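Local coordinates for 6-aminohexanoate-dimer hydrolase (Bacillus anthracis, PDB 4GB7), which probably hydrolyses amide bonds in 6-aminohexanoate dimers or related compounds, as a member of the serine beta-lactamase family, at residues K45-D50 with S215-R220; L65-K70 with E293-Q298; T175-A180 with V190-P195; M283-Y288 with A307-R312. All blocks are in the same frame, centred on the assembly; numbering follows the deposited sequence.

Interaction 1: residues K45-D50 with S215-R220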
loop_
_atom_site.group_PDB
_atom_site.type_symbol
_atom_site.label_atom_id
_atom_site.label_comp_id
_atom_site.label_asym_id
_atom_site.label_seq_id
_atom_site.Cartn_x
_atom_site.Cartn_y
_atom_site.Cartn_z
ATOM N N LYS A 45 21.251 -0.003 -8.791
ATOM C CA LYS A 45 21.982 0.189 -7.550
ATOM C C LYS A 45 21.398 1.317 -6.723
ATOM O O LYS A 45 21.243 1.157 -5.510
ATOM C CB LYS A 45 23.495 0.415 -7.795
ATOM C CG LYS A 45 24.346 0.077 -6.586
ATOM C CD LYS A 45 25.866 0.261 -6.772
ATOM C CE LYS A 45 26.413 -0.265 -8.100
ATOM N NZ LYS A 45 26.133 0.635 -9.264
ATOM N N ASN A 46 21.015 2.414 -7.391
ATOM C CA ASN A 46 20.716 3.659 -6.731
ATOM C C ASN A 46 19.266 4.173 -6.733
ATOM O O ASN A 46 19.009 5.211 -6.136
ATOM C CB ASN A 46 21.635 4.789 -7.248
ATOM C CG ASN A 46 21.263 5.293 -8.655
ATOM O OD1 ASN A 46 20.195 4.975 -9.204
ATOM N ND2 ASN A 46 22.158 6.087 -9.245
ATOM N N TRP A 47 18.338 3.442 -7.359
ATOM C CA TRP A 47 17.014 3.960 -7.597
ATOM C C TRP A 47 16.244 4.284 -6.334
ATOM O O TRP A 47 15.326 5.097 -6.392
ATOM C CB TRP A 47 16.199 3.044 -8.479
ATOM C CG TRP A 47 15.800 1.751 -7.868
ATOM C CD1 TRP A 47 16.544 0.591 -7.784
ATOM C CD2 TRP A 47 14.575 1.477 -7.167
ATOM N NE1 TRP A 47 15.828 -0.409 -7.141
ATOM C CE2 TRP A 47 14.639 0.081 -6.735
ATOM C CE3 TRP A 47 13.438 2.199 -6.910
ATOM C CZ2 TRP A 47 13.607 -0.516 -6.058
ATOM C CZ3 TRP A 47 12.399 1.578 -6.230
ATOM C CH2 TRP A 47 12.492 0.253 -5.802
ATOM N N LEU A 48 16.611 3.651 -5.223
ATOM C CA LEU A 48 15.981 3.831 -3.925
ATOM C C LEU A 48 16.582 4.931 -3.087
ATOM O O LEU A 48 16.119 5.214 -1.953
ATOM C CB LEU A 48 16.101 2.542 -3.122
ATOM C CG LEU A 48 15.230 1.428 -3.626
ATOM C CD1 LEU A 48 15.551 0.197 -2.783
ATOM C CD2 LEU A 48 13.745 1.795 -3.556
ATOM N N ASP A 49 17.612 5.567 -3.610
ATOM C CA ASP A 49 18.366 6.544 -2.837
ATOM C C ASP A 49 17.980 7.931 -3.314
ATOM O O ASP A 49 17.676 8.110 -4.492
ATOM C CB ASP A 49 19.867 6.360 -3.065
ATOM C CG ASP A 49 20.402 5.068 -2.548
ATOM O OD1 ASP A 49 19.886 4.532 -1.540
ATOM O OD2 ASP A 49 21.379 4.603 -3.181
ATOM N N ASP A 50 18.038 8.900 -2.403
ATOM C CA ASP A 50 17.938 10.288 -2.779
ATOM C C ASP A 50 19.190 10.656 -3.593
ATOM O O ASP A 50 20.303 10.302 -3.191
ATOM C CB ASP A 50 17.869 11.201 -1.535
ATOM C CG ASP A 50 17.519 12.628 -1.898
ATOM O OD1 ASP A 50 16.378 12.877 -2.371
ATOM O OD2 ASP A 50 18.382 13.528 -1.686
ATOM N N SER A 215 12.740 -9.790 -8.144
ATOM C CA SER A 215 12.134 -9.106 -9.261
ATOM C C SER A 215 13.164 -8.513 -10.213
ATOM O O SER A 215 12.788 -7.827 -11.156
ATOM C CB SER A 215 11.265 -7.947 -8.753
ATOM O OG SER A 215 10.305 -8.374 -7.836
ATOM N N ASN A 216 14.454 -8.732 -9.930
ATOM C CA ASN A 216 15.529 -8.257 -10.769
ATOM C C ASN A 216 15.649 -6.735 -10.826
ATOM O O ASN A 216 16.035 -6.192 -11.859
ATOM C CB ASN A 216 15.401 -8.830 -12.194
ATOM C CG ASN A 216 16.695 -8.722 -12.979
ATOM O OD1 ASN A 216 17.772 -8.822 -12.410
ATOM N ND2 ASN A 216 16.590 -8.517 -14.288
ATOM N N ILE A 217 15.283 -6.042 -9.746
ATOM C CA ILE A 217 15.354 -4.573 -9.754
ATOM C C ILE A 217 16.335 -4.050 -8.706
ATOM O O ILE A 217 16.415 -2.842 -8.476
ATOM C CB ILE A 217 13.958 -3.887 -9.643
ATOM C CG1 ILE A 217 13.282 -4.099 -8.289
ATOM C CG2 ILE A 217 13.039 -4.331 -10.764
ATOM C CD1 ILE A 217 12.005 -3.269 -8.120
ATOM N N LEU A 218 17.053 -4.970 -8.051
ATOM C CA LEU A 218 18.327 -4.644 -7.375
ATOM C C LEU A 218 19.428 -5.464 -8.043
ATOM O O LEU A 218 19.150 -6.449 -8.724
ATOM C CB LEU A 218 18.285 -4.931 -5.885
ATOM C CG LEU A 218 17.448 -3.953 -5.050
ATOM C CD1 LEU A 218 17.297 -4.452 -3.623
ATOM C CD2 LEU A 218 18.073 -2.562 -5.121
ATOM N N PRO A 219 20.695 -5.059 -7.864
ATOM C CA PRO A 219 21.767 -5.713 -8.623
ATOM C C PRO A 219 22.036 -7.133 -8.133
ATOM O O PRO A 219 22.172 -7.354 -6.913
ATOM C CB PRO A 219 22.980 -4.844 -8.335
ATOM C CG PRO A 219 22.409 -3.544 -7.935
ATOM C CD PRO A 219 21.202 -3.891 -7.148
ATOM N N ARG A 220 22.136 -8.071 -9.071
ATOM C CA ARG A 220 22.487 -9.438 -8.707
ATOM C C ARG A 220 23.969 -9.589 -9.023
ATOM O O ARG A 220 24.364 -9.493 -10.177
ATOM C CB ARG A 220 21.664 -10.452 -9.479
ATOM C CG ARG A 220 20.181 -10.448 -9.204
ATOM C CD ARG A 220 19.385 -11.221 -10.258
ATOM N NE ARG A 220 17.954 -11.345 -9.927
ATOM C CZ ARG A 220 17.031 -11.866 -10.739
ATOM N NH1 ARG A 220 17.385 -12.320 -11.944
ATOM N NH2 ARG A 220 15.754 -11.964 -10.328
#

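Interaction 2: residues L65-K70 with E293-Q298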
loop_
_atom_site.group_PDB
_atom_site.type_symbol
_atom_site.label_atom_id
_atom_site.label_comp_id
_atom_site.label_asym_id
_atom_site.label_seq_id
_atom_site.Cartn_x
_atom_site.Cartn_y
_atom_site.Cartn_z
ATOM N N LEU A 65 9.755 -3.838 -15.691
ATOM C CA LEU A 65 8.677 -4.532 -16.354
ATOM C C LEU A 65 7.365 -4.324 -15.595
ATOM O O LEU A 65 7.352 -4.340 -14.357
ATOM C CB LEU A 65 8.984 -6.022 -16.377
ATOM C CG LEU A 65 10.287 -6.478 -17.087
ATOM C CD1 LEU A 65 10.349 -8.005 -16.981
ATOM C CD2 LEU A 65 10.347 -5.945 -18.522
ATOM N N ILE A 66 6.268 -4.170 -16.348
ATOM C CA ILE A 66 4.951 -3.855 -15.762
ATOM C C ILE A 66 3.826 -4.639 -16.424
ATOM O O ILE A 66 3.929 -5.066 -17.580
ATOM C CB ILE A 66 4.615 -2.369 -15.818
ATOM C CG1 ILE A 66 4.395 -1.867 -17.252
ATOM C CG2 ILE A 66 5.692 -1.557 -15.118
ATOM C CD1 ILE A 66 3.623 -0.557 -17.350
ATOM N N ASN A 67 2.753 -4.829 -15.659
ATOM C CA ASN A 67 1.477 -5.264 -16.160
ATOM C C ASN A 67 0.480 -4.163 -15.912
ATOM O O ASN A 67 0.315 -3.704 -14.765
ATOM C CB ASN A 67 0.956 -6.477 -15.401
ATOM C CG ASN A 67 1.736 -7.713 -15.659
ATOM O OD1 ASN A 67 2.563 -7.771 -16.560
ATOM N ND2 ASN A 67 1.429 -8.766 -14.885
ATOM N N ASP A 68 -0.180 -3.739 -16.972
ATOM C CA ASP A 68 -1.168 -2.672 -16.855
ATOM C C ASP A 68 -2.403 -3.095 -16.065
ATOM O O ASP A 68 -2.902 -4.242 -16.217
ATOM C CB ASP A 68 -1.610 -2.195 -18.231
ATOM C CG ASP A 68 -0.585 -1.374 -18.948
ATOM O OD1 ASP A 68 0.297 -0.737 -18.348
ATOM O OD2 ASP A 68 -0.731 -1.341 -20.185
ATOM N N VAL A 69 -2.934 -2.153 -15.284
ATOM C CA VAL A 69 -4.222 -2.284 -14.587
ATOM C C VAL A 69 -5.163 -1.249 -15.192
ATOM O O VAL A 69 -5.091 -0.074 -14.898
ATOM C CB VAL A 69 -4.036 -2.045 -13.087
ATOM C CG1 VAL A 69 -5.371 -2.047 -12.338
ATOM C CG2 VAL A 69 -3.005 -3.024 -12.542
ATOM N N LYS A 70 -6.029 -1.702 -16.081
ATOM C CA LYS A 70 -6.834 -0.794 -16.898
ATOM C C LYS A 70 -8.008 -0.180 -16.155
ATOM O O LYS A 70 -8.731 -0.866 -15.401
ATOM C CB LYS A 70 -7.370 -1.521 -18.130
ATOM C CG LYS A 70 -6.307 -1.868 -19.153
ATOM C CD LYS A 70 -6.890 -2.486 -20.409
ATOM C CE LYS A 70 -7.412 -3.913 -20.224
ATOM N NZ LYS A 70 -8.213 -4.440 -21.391
ATOM N N GLU A 293 10.613 -10.986 -13.710
ATOM C CA GLU A 293 10.936 -11.251 -15.109
ATOM C C GLU A 293 9.938 -12.221 -15.729
ATOM O O GLU A 293 9.857 -12.320 -16.957
ATOM C CB GLU A 293 12.311 -11.839 -15.218
ATOM C CG GLU A 293 13.449 -10.915 -14.905
ATOM C CD GLU A 293 14.720 -11.718 -14.660
ATOM O OE1 GLU A 293 14.951 -12.244 -13.517
ATOM O OE2 GLU A 293 15.478 -11.839 -15.647
ATOM N N THR A 294 9.190 -12.930 -14.883
ATOM C CA THR A 294 8.135 -13.812 -15.348
ATOM C C THR A 294 6.755 -13.169 -15.451
ATOM O O THR A 294 5.766 -13.841 -15.724
ATOM C CB THR A 294 8.101 -15.141 -14.565
ATOM O OG1 THR A 294 7.575 -14.975 -13.250
ATOM C CG2 THR A 294 9.487 -15.780 -14.553
ATOM N N LYS A 295 6.715 -11.839 -15.317
ATOM C CA LYS A 295 5.478 -11.047 -15.378
ATOM C C LYS A 295 4.500 -11.342 -14.228
ATOM O O LYS A 295 3.280 -11.041 -14.301
ATOM C CB LYS A 295 4.803 -11.138 -16.755
ATOM C CG LYS A 295 5.693 -10.767 -17.934
ATOM C CD LYS A 295 6.377 -9.385 -17.790
ATOM C CE LYS A 295 5.495 -8.172 -17.351
ATOM N NZ LYS A 295 4.547 -7.728 -18.441
ATOM N N ILE A 296 5.055 -11.866 -13.134
ATOM C CA ILE A 296 4.310 -11.965 -11.877
ATOM C C ILE A 296 4.450 -10.658 -11.126
ATOM O O ILE A 296 5.568 -10.191 -10.849
ATOM C CB ILE A 296 4.798 -13.146 -11.009
ATOM C CG1 ILE A 296 4.503 -14.490 -11.685
ATOM C CG2 ILE A 296 4.182 -13.108 -9.625
ATOM C CD1 ILE A 296 3.061 -14.768 -12.009
ATOM N N GLU A 297 3.306 -10.094 -10.725
ATOM C CA GLU A 297 3.298 -8.791 -10.093
ATOM C C GLU A 297 3.862 -8.855 -8.658
ATOM O O GLU A 297 3.675 -9.837 -7.964
ATOM C CB GLU A 297 1.878 -8.214 -9.986
ATOM C CG GLU A 297 1.118 -8.094 -11.303
ATOM C CD GLU A 297 0.342 -9.306 -11.723
ATOM O OE1 GLU A 297 0.520 -10.399 -11.128
ATOM O OE2 GLU A 297 -0.392 -9.152 -12.747
ATOM N N GLN A 298 4.570 -7.795 -8.242
ATOM C CA GLN A 298 4.842 -7.547 -6.826
ATOM C C GLN A 298 3.541 -7.116 -6.175
ATOM O O GLN A 298 3.277 -5.921 -6.097
ATOM C CB GLN A 298 5.826 -6.379 -6.640
ATOM C CG GLN A 298 7.199 -6.644 -7.156
ATOM C CD GLN A 298 8.076 -5.430 -7.034
ATOM O OE1 GLN A 298 7.602 -4.338 -6.699
ATOM N NE2 GLN A 298 9.337 -5.598 -7.340
#

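Interaction 3: residues T175-A180 with V190-P195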
loop_
_atom_site.group_PDB
_atom_site.type_symbol
_atom_site.label_atom_id
_atom_site.label_comp_id
_atom_site.label_asym_id
_atom_site.label_seq_id
_atom_site.Cartn_x
_atom_site.Cartn_y
_atom_site.Cartn_z
ATOM N N THR A 175 5.660 -25.861 3.440
ATOM C CA THR A 175 6.603 -24.724 3.629
ATOM C C THR A 175 5.988 -23.705 4.561
ATOM O O THR A 175 4.815 -23.761 4.805
ATOM C CB THR A 175 7.010 -24.051 2.303
ATOM O OG1 THR A 175 5.916 -23.277 1.785
ATOM C CG2 THR A 175 7.478 -25.094 1.278
ATOM N N PRO A 176 6.778 -22.731 5.070
ATOM C CA PRO A 176 6.206 -21.830 6.045
ATOM C C PRO A 176 4.977 -21.014 5.576
ATOM O O PRO A 176 4.013 -20.835 6.339
ATOM C CB PRO A 176 7.353 -20.877 6.315
ATOM C CG PRO A 176 8.561 -21.749 6.158
ATOM C CD PRO A 176 8.239 -22.585 4.974
ATOM N N PHE A 177 5.057 -20.431 4.388
ATOM C CA PHE A 177 3.866 -19.720 3.838
ATOM C C PHE A 177 2.762 -20.682 3.464
ATOM O O PHE A 177 1.596 -20.324 3.530
ATOM C CB PHE A 177 4.193 -18.800 2.655
ATOM C CG PHE A 177 4.944 -17.560 3.049
ATOM C CD1 PHE A 177 4.350 -16.611 3.858
ATOM C CD2 PHE A 177 6.238 -17.354 2.612
ATOM C CE1 PHE A 177 5.026 -15.463 4.219
ATOM C CE2 PHE A 177 6.921 -16.216 2.974
ATOM C CZ PHE A 177 6.318 -15.298 3.793
ATOM N N GLY A 178 3.120 -21.901 3.092
ATOM C CA GLY A 178 2.133 -22.929 2.803
ATOM C C GLY A 178 1.265 -23.387 3.958
ATOM O O GLY A 178 0.034 -23.661 3.796
ATOM N N LYS A 179 1.896 -23.478 5.114
ATOM C CA LYS A 179 1.283 -23.975 6.331
ATOM C C LYS A 179 0.401 -22.953 6.987
ATOM O O LYS A 179 -0.441 -23.296 7.816
ATOM C CB LYS A 179 2.389 -24.502 7.279
ATOM C CG LYS A 179 3.033 -25.765 6.735
ATOM C CD LYS A 179 4.348 -26.164 7.411
ATOM C CE LYS A 179 4.190 -26.901 8.712
ATOM N NZ LYS A 179 5.553 -27.045 9.319
ATOM N N ALA A 180 0.591 -21.679 6.658
ATOM C CA ALA A 180 -0.249 -20.636 7.222
ATOM C C ALA A 180 -1.635 -20.676 6.617
ATOM O O ALA A 180 -1.794 -20.935 5.417
ATOM C CB ALA A 180 0.364 -19.276 6.936
ATOM N N VAL A 190 2.491 -14.517 10.059
ATOM C CA VAL A 190 3.416 -15.524 9.558
ATOM C C VAL A 190 4.840 -15.003 9.707
ATOM O O VAL A 190 5.227 -13.952 9.114
ATOM C CB VAL A 190 3.087 -15.875 8.087
ATOM C CG1 VAL A 190 3.954 -17.016 7.628
ATOM C CG2 VAL A 190 1.565 -16.193 7.924
ATOM N N SER A 191 5.609 -15.724 10.527
ATOM C CA SER A 191 6.944 -15.265 10.956
ATOM C C SER A 191 7.982 -16.006 10.127
ATOM O O SER A 191 8.177 -17.239 10.278
ATOM C CB SER A 191 7.135 -15.515 12.448
ATOM O OG SER A 191 6.327 -14.681 13.267
ATOM N N VAL A 192 8.657 -15.267 9.271
ATOM C CA VAL A 192 9.535 -15.834 8.290
ATOM C C VAL A 192 10.758 -14.951 8.094
ATOM O O VAL A 192 10.672 -13.710 8.110
ATOM C CB VAL A 192 8.785 -15.959 6.931
ATOM C CG1 VAL A 192 9.709 -15.918 5.740
ATOM C CG2 VAL A 192 7.891 -17.211 6.909
ATOM N N GLU A 193 11.896 -15.604 7.883
ATOM C CA GLU A 193 13.140 -14.931 7.499
ATOM C C GLU A 193 13.626 -15.550 6.170
ATOM O O GLU A 193 13.321 -16.737 5.861
ATOM C CB GLU A 193 14.211 -15.055 8.621
ATOM C CG GLU A 193 14.741 -16.486 8.837
ATOM C CD GLU A 193 15.863 -16.641 9.889
ATOM O OE1 GLU A 193 16.207 -17.776 10.215
ATOM O OE2 GLU A 193 16.380 -15.624 10.374
ATOM N N TYR A 194 14.383 -14.769 5.421
ATOM C CA TYR A 194 14.963 -15.185 4.176
ATOM C C TYR A 194 16.461 -15.007 4.295
ATOM O O TYR A 194 16.940 -14.158 5.091
ATOM C CB TYR A 194 14.488 -14.289 3.006
ATOM C CG TYR A 194 12.970 -14.093 2.904
ATOM C CD1 TYR A 194 12.169 -15.011 2.245
ATOM C CD2 TYR A 194 12.355 -13.005 3.455
ATOM C CE1 TYR A 194 10.807 -14.813 2.140
ATOM C CE2 TYR A 194 11.004 -12.796 3.351
ATOM C CZ TYR A 194 10.223 -13.733 2.705
ATOM O OH TYR A 194 8.865 -13.558 2.571
ATOM N N PRO A 195 17.215 -15.748 3.477
ATOM C CA PRO A 195 18.624 -15.428 3.343
ATOM C C PRO A 195 18.820 -14.013 2.835
ATOM O O PRO A 195 17.931 -13.447 2.217
ATOM C CB PRO A 195 19.128 -16.421 2.285
ATOM C CG PRO A 195 18.097 -17.491 2.196
ATOM C CD PRO A 195 16.806 -16.898 2.645
#

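Interaction 4: residues M283-Y288 with A307-R312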
loop_
_atom_site.group_PDB
_atom_site.type_symbol
_atom_site.label_atom_id
_atom_site.label_comp_id
_atom_site.label_asym_id
_atom_site.label_seq_id
_atom_site.Cartn_x
_atom_site.Cartn_y
_atom_site.Cartn_z
HETATM N N MSE A 283 -12.310 5.587 -12.177
HETATM C CA MSE A 283 -10.866 5.964 -12.190
HETATM C C MSE A 283 -10.504 6.723 -13.474
HETATM O O MSE A 283 -10.962 6.381 -14.560
HETATM C CB MSE A 283 -9.996 4.731 -12.185
HETATM C CG MSE A 283 -10.214 3.781 -10.980
HETATM SE SE MSE A 283 -9.831 4.740 -9.307
HETATM C CE MSE A 283 -9.370 3.140 -8.322
ATOM N N GLU A 284 -9.676 7.745 -13.316
ATOM C CA GLU A 284 -9.262 8.580 -14.407
ATOM C C GLU A 284 -8.193 7.978 -15.319
ATOM O O GLU A 284 -8.120 8.355 -16.503
ATOM C CB GLU A 284 -8.675 9.874 -13.826
ATOM C CG GLU A 284 -9.651 10.861 -13.295
ATOM C CD GLU A 284 -8.886 12.034 -12.699
ATOM O OE1 GLU A 284 -8.439 12.929 -13.467
ATOM O OE2 GLU A 284 -8.727 12.047 -11.480
ATOM N N GLU A 285 -7.292 7.163 -14.730
ATOM C CA GLU A 285 -6.135 6.633 -15.432
ATOM C C GLU A 285 -5.939 5.173 -15.111
ATOM O O GLU A 285 -6.454 4.651 -14.096
ATOM C CB GLU A 285 -4.836 7.391 -15.053
ATOM C CG GLU A 285 -4.906 8.918 -15.210
ATOM C CD GLU A 285 -5.012 9.449 -16.622
ATOM O OE1 GLU A 285 -4.708 8.677 -17.536
ATOM O OE2 GLU A 285 -5.366 10.677 -16.788
ATOM N N ASN A 286 -5.188 4.527 -15.994
ATOM C CA ASN A 286 -4.680 3.201 -15.712
ATOM C C ASN A 286 -3.769 3.231 -14.480
ATOM O O ASN A 286 -3.132 4.256 -14.146
ATOM C CB ASN A 286 -3.885 2.636 -16.904
ATOM C CG ASN A 286 -4.740 2.360 -18.130
ATOM O OD1 ASN A 286 -5.950 2.203 -18.052
ATOM N ND2 ASN A 286 -4.096 2.344 -19.279
ATOM N N ALA A 287 -3.672 2.093 -13.832
ATOM C CA ALA A 287 -2.604 1.846 -12.893
ATOM C C ALA A 287 -1.701 0.775 -13.535
ATOM O O ALA A 287 -1.917 0.361 -14.694
ATOM C CB ALA A 287 -3.132 1.430 -11.517
ATOM N N TYR A 288 -0.661 0.395 -12.842
ATOM C CA TYR A 288 0.180 -0.717 -13.274
ATOM C C TYR A 288 0.936 -1.317 -12.107
ATOM O O TYR A 288 1.207 -0.621 -11.098
ATOM C CB TYR A 288 1.135 -0.305 -14.387
ATOM C CG TYR A 288 2.162 0.752 -14.063
ATOM C CD1 TYR A 288 3.365 0.446 -13.364
ATOM C CD2 TYR A 288 1.975 2.053 -14.515
ATOM C CE1 TYR A 288 4.315 1.463 -13.130
ATOM C CE2 TYR A 288 2.917 3.033 -14.291
ATOM C CZ TYR A 288 4.097 2.717 -13.610
ATOM O OH TYR A 288 5.083 3.663 -13.383
ATOM N N ALA A 307 -2.914 9.856 -7.594
ATOM C CA ALA A 307 -3.379 10.215 -6.261
ATOM C C ALA A 307 -4.901 10.324 -6.176
ATOM O O ALA A 307 -5.507 9.832 -5.198
ATOM C CB ALA A 307 -2.735 11.521 -5.765
ATOM N N ARG A 308 -5.513 10.984 -7.167
ATOM C CA ARG A 308 -6.953 11.068 -7.191
ATOM C C ARG A 308 -7.579 9.688 -7.353
ATOM O O ARG A 308 -8.625 9.450 -6.793
ATOM C CB ARG A 308 -7.462 11.994 -8.289
ATOM C CG ARG A 308 -7.262 13.446 -7.897
ATOM C CD ARG A 308 -8.057 14.427 -8.765
ATOM N NE ARG A 308 -7.716 14.309 -10.161
ATOM C CZ ARG A 308 -6.748 14.970 -10.801
ATOM N NH1 ARG A 308 -6.553 14.741 -12.091
ATOM N NH2 ARG A 308 -5.976 15.868 -10.188
ATOM N N ASP A 309 -6.944 8.818 -8.121
ATOM C CA ASP A 309 -7.503 7.488 -8.290
ATOM C C ASP A 309 -7.445 6.718 -6.971
ATOM O O ASP A 309 -8.393 6.002 -6.625
ATOM C CB ASP A 309 -6.827 6.714 -9.438
ATOM C CG ASP A 309 -7.328 7.187 -10.825
ATOM O OD1 ASP A 309 -8.383 7.884 -10.859
ATOM O OD2 ASP A 309 -6.753 6.817 -11.864
HETATM N N MSE A 310 -6.356 6.834 -6.248
HETATM C CA MSE A 310 -6.277 6.238 -4.918
HETATM C C MSE A 310 -7.313 6.827 -3.990
HETATM O O MSE A 310 -7.877 6.121 -3.187
HETATM C CB MSE A 310 -4.917 6.395 -4.295
HETATM C CG MSE A 310 -3.902 5.518 -4.886
HETATM SE SE MSE A 310 -4.355 3.615 -4.713
HETATM C CE MSE A 310 -5.340 3.630 -3.046
ATOM N N ALA A 311 -7.609 8.120 -4.127
ATOM C CA ALA A 311 -8.656 8.744 -3.340
ATOM C C ALA A 311 -10.044 8.173 -3.636
ATOM O O ALA A 311 -10.874 8.030 -2.744
ATOM C CB ALA A 311 -8.635 10.232 -3.562
ATOM N N ARG A 312 -10.299 7.857 -4.906
ATOM C CA ARG A 312 -11.541 7.217 -5.282
ATOM C C ARG A 312 -11.668 5.881 -4.579
ATOM O O ARG A 312 -12.734 5.552 -4.042
ATOM C CB ARG A 312 -11.617 6.993 -6.791
ATOM C CG ARG A 312 -11.674 8.275 -7.617
ATOM C CD ARG A 312 -11.715 8.014 -9.134
ATOM N NE ARG A 312 -12.102 9.230 -9.829
ATOM C CZ ARG A 312 -11.250 10.215 -10.129
ATOM N NH1 ARG A 312 -9.944 10.103 -9.884
ATOM N NH2 ARG A 312 -11.719 11.328 -10.672
HETATM O O HOH W 1 -4.224 5.589 -11.574
#

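Interaction 1: residues K45-D50 with S215-R220
Trp-47 sets the pyrrole nitrogen of its indole against the backbone of Ile-217 and the side chain of Leu-218. Its NE1 lies 2.8 Å from Ile-217 O, but the N-H...O angle is 127°, so the hydrogen bond is weak despite the short separation. A methyl of Leu-218 rests against the same atom, with CD2 3.7 Å from Trp-47 NE1, and the two side chains cross at about a right angle. On the benzene ring, Trp-47 CZ2 meets Ile-217 CD1 at 3.8 Å. The indole is swung into place by a chi1 of 69°, which sets CG between the backbone N and the carbonyl carbon. Trp-47 belongs to a type I turn running from Asn-46 to Asp-49 and closed by Asp-49 N to Asn-46 O at 2.9 Å. Across from it, the 215-220 segment leaves helix 206-214 through a Schellman motif at Asn-216. Tyr-212 of that helix packs on Ile-217 and Leu-218, and Phe-63 meets the indole with the ring planes about 50° apart. At the more exposed margin, Pro-219 CG rests 3.8 Å from Lys-45 CA. The chemistry is therefore mainly apolar, with a single bent N-H...O contact giving the buried indole nitrogen a polar partner.

Interaction 2: residues L65-K70 with E293-Q298
Asn-67 reaches from its strand into the loop at Lys-295 and Glu-297, and its amide both accepts and donates there. Asn-67 CB already lies 4.0 Å from Glu-297 OE2. With chi1 at -69°, CG sits anti to the carbonyl carbon, and beyond it the amide splits its two ends between different partners. Asn-67 OD1 takes a bond from Lys-295 NZ at 2.7 Å, with the donor almost in line with the C=O bond. Asn-67 ND2 gives one bond to Lys-295 O at 3.0 Å and another to Glu-297 OE2 at 2.8 Å. This last acceptor lies in the amide plane, yet the nitrogen meets OE2 from above the carboxylate plane, 67° out of it, the two planes being nearly perpendicular. Strand 66-69 is an outermost strand of a four-stranded antiparallel sheet. Its neighbour, strand 287-290, leads into the 293-298 loop, so the amide ties the sheet margin to the loop connecting strands 287-290 and 303-305. The Lys-295 chain bends at three successive torsions and curls back, which also lets Lys-295 NZ hydrogen-bond Ile-66 O at 2.9 Å, from above the carbonyl plane. Glu-297 has further partners: Arg-262 forms a salt bridge with OE1, and Ala-270 N donates to OE2. At the start of the segment, Leu-65 CD1 packs 3.8 Å from Glu-293 CA, while the carboxylate of Glu-293 pairs with Arg-220.

Interaction 3: residues T175-A180 with V190-P195
A short, weakly bonded helix, about 176-179, packs through Pro-176 and Phe-177 on one side of strand 191-193. The ring of Phe-177 is the centre of the contact. Val-192 CG2 lies over one face of the Phe-177 ring, 4.2 Å from the ring centroid and 20° off the normal, a CH-pi contact displaced toward the rim. Val-190 CG1 comes in obliquely, 3.8 Å from Phe-177 CD1. At the ring edge, near its plane, Tyr-194 OH stands 3.3 Å from Phe-177 CE2, and the two aromatic side chains cross at about a right angle. Thr-175 occupies the N-cap position, its OG1 accepting a weak bond from Gly-178 N. Strand 191-193 in turn pairs antiparallel with strand 238-241, so the helix is held against a small two-stranded sheet within the beta-lactamase-like part of the chain. The Tyr-194 hydroxyl has its polar partner in Asn-250 OD1. Residues at the start of the helix and just after it add apolar contacts: Pro-176 CB meets Val-192 CG2 at 3.8 Å, and Ala-180 CB meets Val-190 CG2 at 3.5 Å, closer than carbons usually approach. Val-190 can serve Phe-177 and Ala-180 together because a chi1 of -174° turns CG1 to the ring and CG2 to the alanine. Leu-234 and Thr-256 also touch Phe-177.

Interaction 4: residues M283-Y288 with A307-R312
A salt-bridge network, extended by carboxylate-to-backbone bonds, fastens the loop leading into strand 287-290 to the first turns of helix 307-318, through Glu-284, Arg-308, Asp-309 and Arg-312. Arg-308 grips the Glu-284 carboxylate side-on in a nearly coplanar arrangement. Arg-308 NH1 bonds Glu-284 OE1 at 3.0 Å (N-H...O 173°) and Arg-308 NE bonds Glu-284 OE2 at 2.8 Å, each oxygen using its syn lone pair. Arg-312 takes the other side of Glu-284 OE2, with NH1 on the anti lone pair at 2.8 Å, its guanidinium turned 66° from the carboxylate, and Glu-284 CG over one face. The helix answers the loop backbone too. Asp-309 OD1 accepts from Glu-284 N at 2.8 Å, and Asp-309 OD2 accepts from Glu-285 N at 2.9 Å, so one carboxylate clasps two successive amides. A water lies between Asp-309 OD2 and Asn-286 O, close enough to donate to either. Selenomethionine Met-283, bent at chi2, packs against the same aspartate, with SE 3.6 Å from Asp-309 CB. Arg-308 also pairs with Glu-132 and Glu-124, while Arg-312 NH2 donates to Ala-77 O. Glu-284 OE2 and Asp-309 OD1 stand 4.2 Å apart, and Arg-312 NH1 contacts both, its bond to Asp-309 being weak. Two guanidinium groups and the backbone amides probably offset this acidic proximity and keep both carboxylates ionised.

Overall arrangement
Interactions 1, 2 and 4 form a connected chain of contacts, whereas interaction 3 stands apart. Interactions 1 and 2 have centres about 17 Å apart and meet directly: Arg-220 NH1 and Glu-293 OE1 form a salt bridge at 2.9 Å, and Ser-215 OG and Gln-298 NE2 are probably hydrogen-bonded at 3.0 Å. Interactions 2 and 4, also about 17 Å apart between centres, share one sheet through neighbouring strands 66-69 and 287-290, with Val-69 N 2.8 Å from Ala-287 O. Interactions 3 and 4 have centres about 33 Å apart, on opposite sides of the chain's centre. Ser-140, Lys-143 and Tyr-249 are consistent with the SxxK-type serine active site of beta-lactamase relatives; Tyr-194 of interaction 3 bonds Asn-250, the residue following Tyr-249.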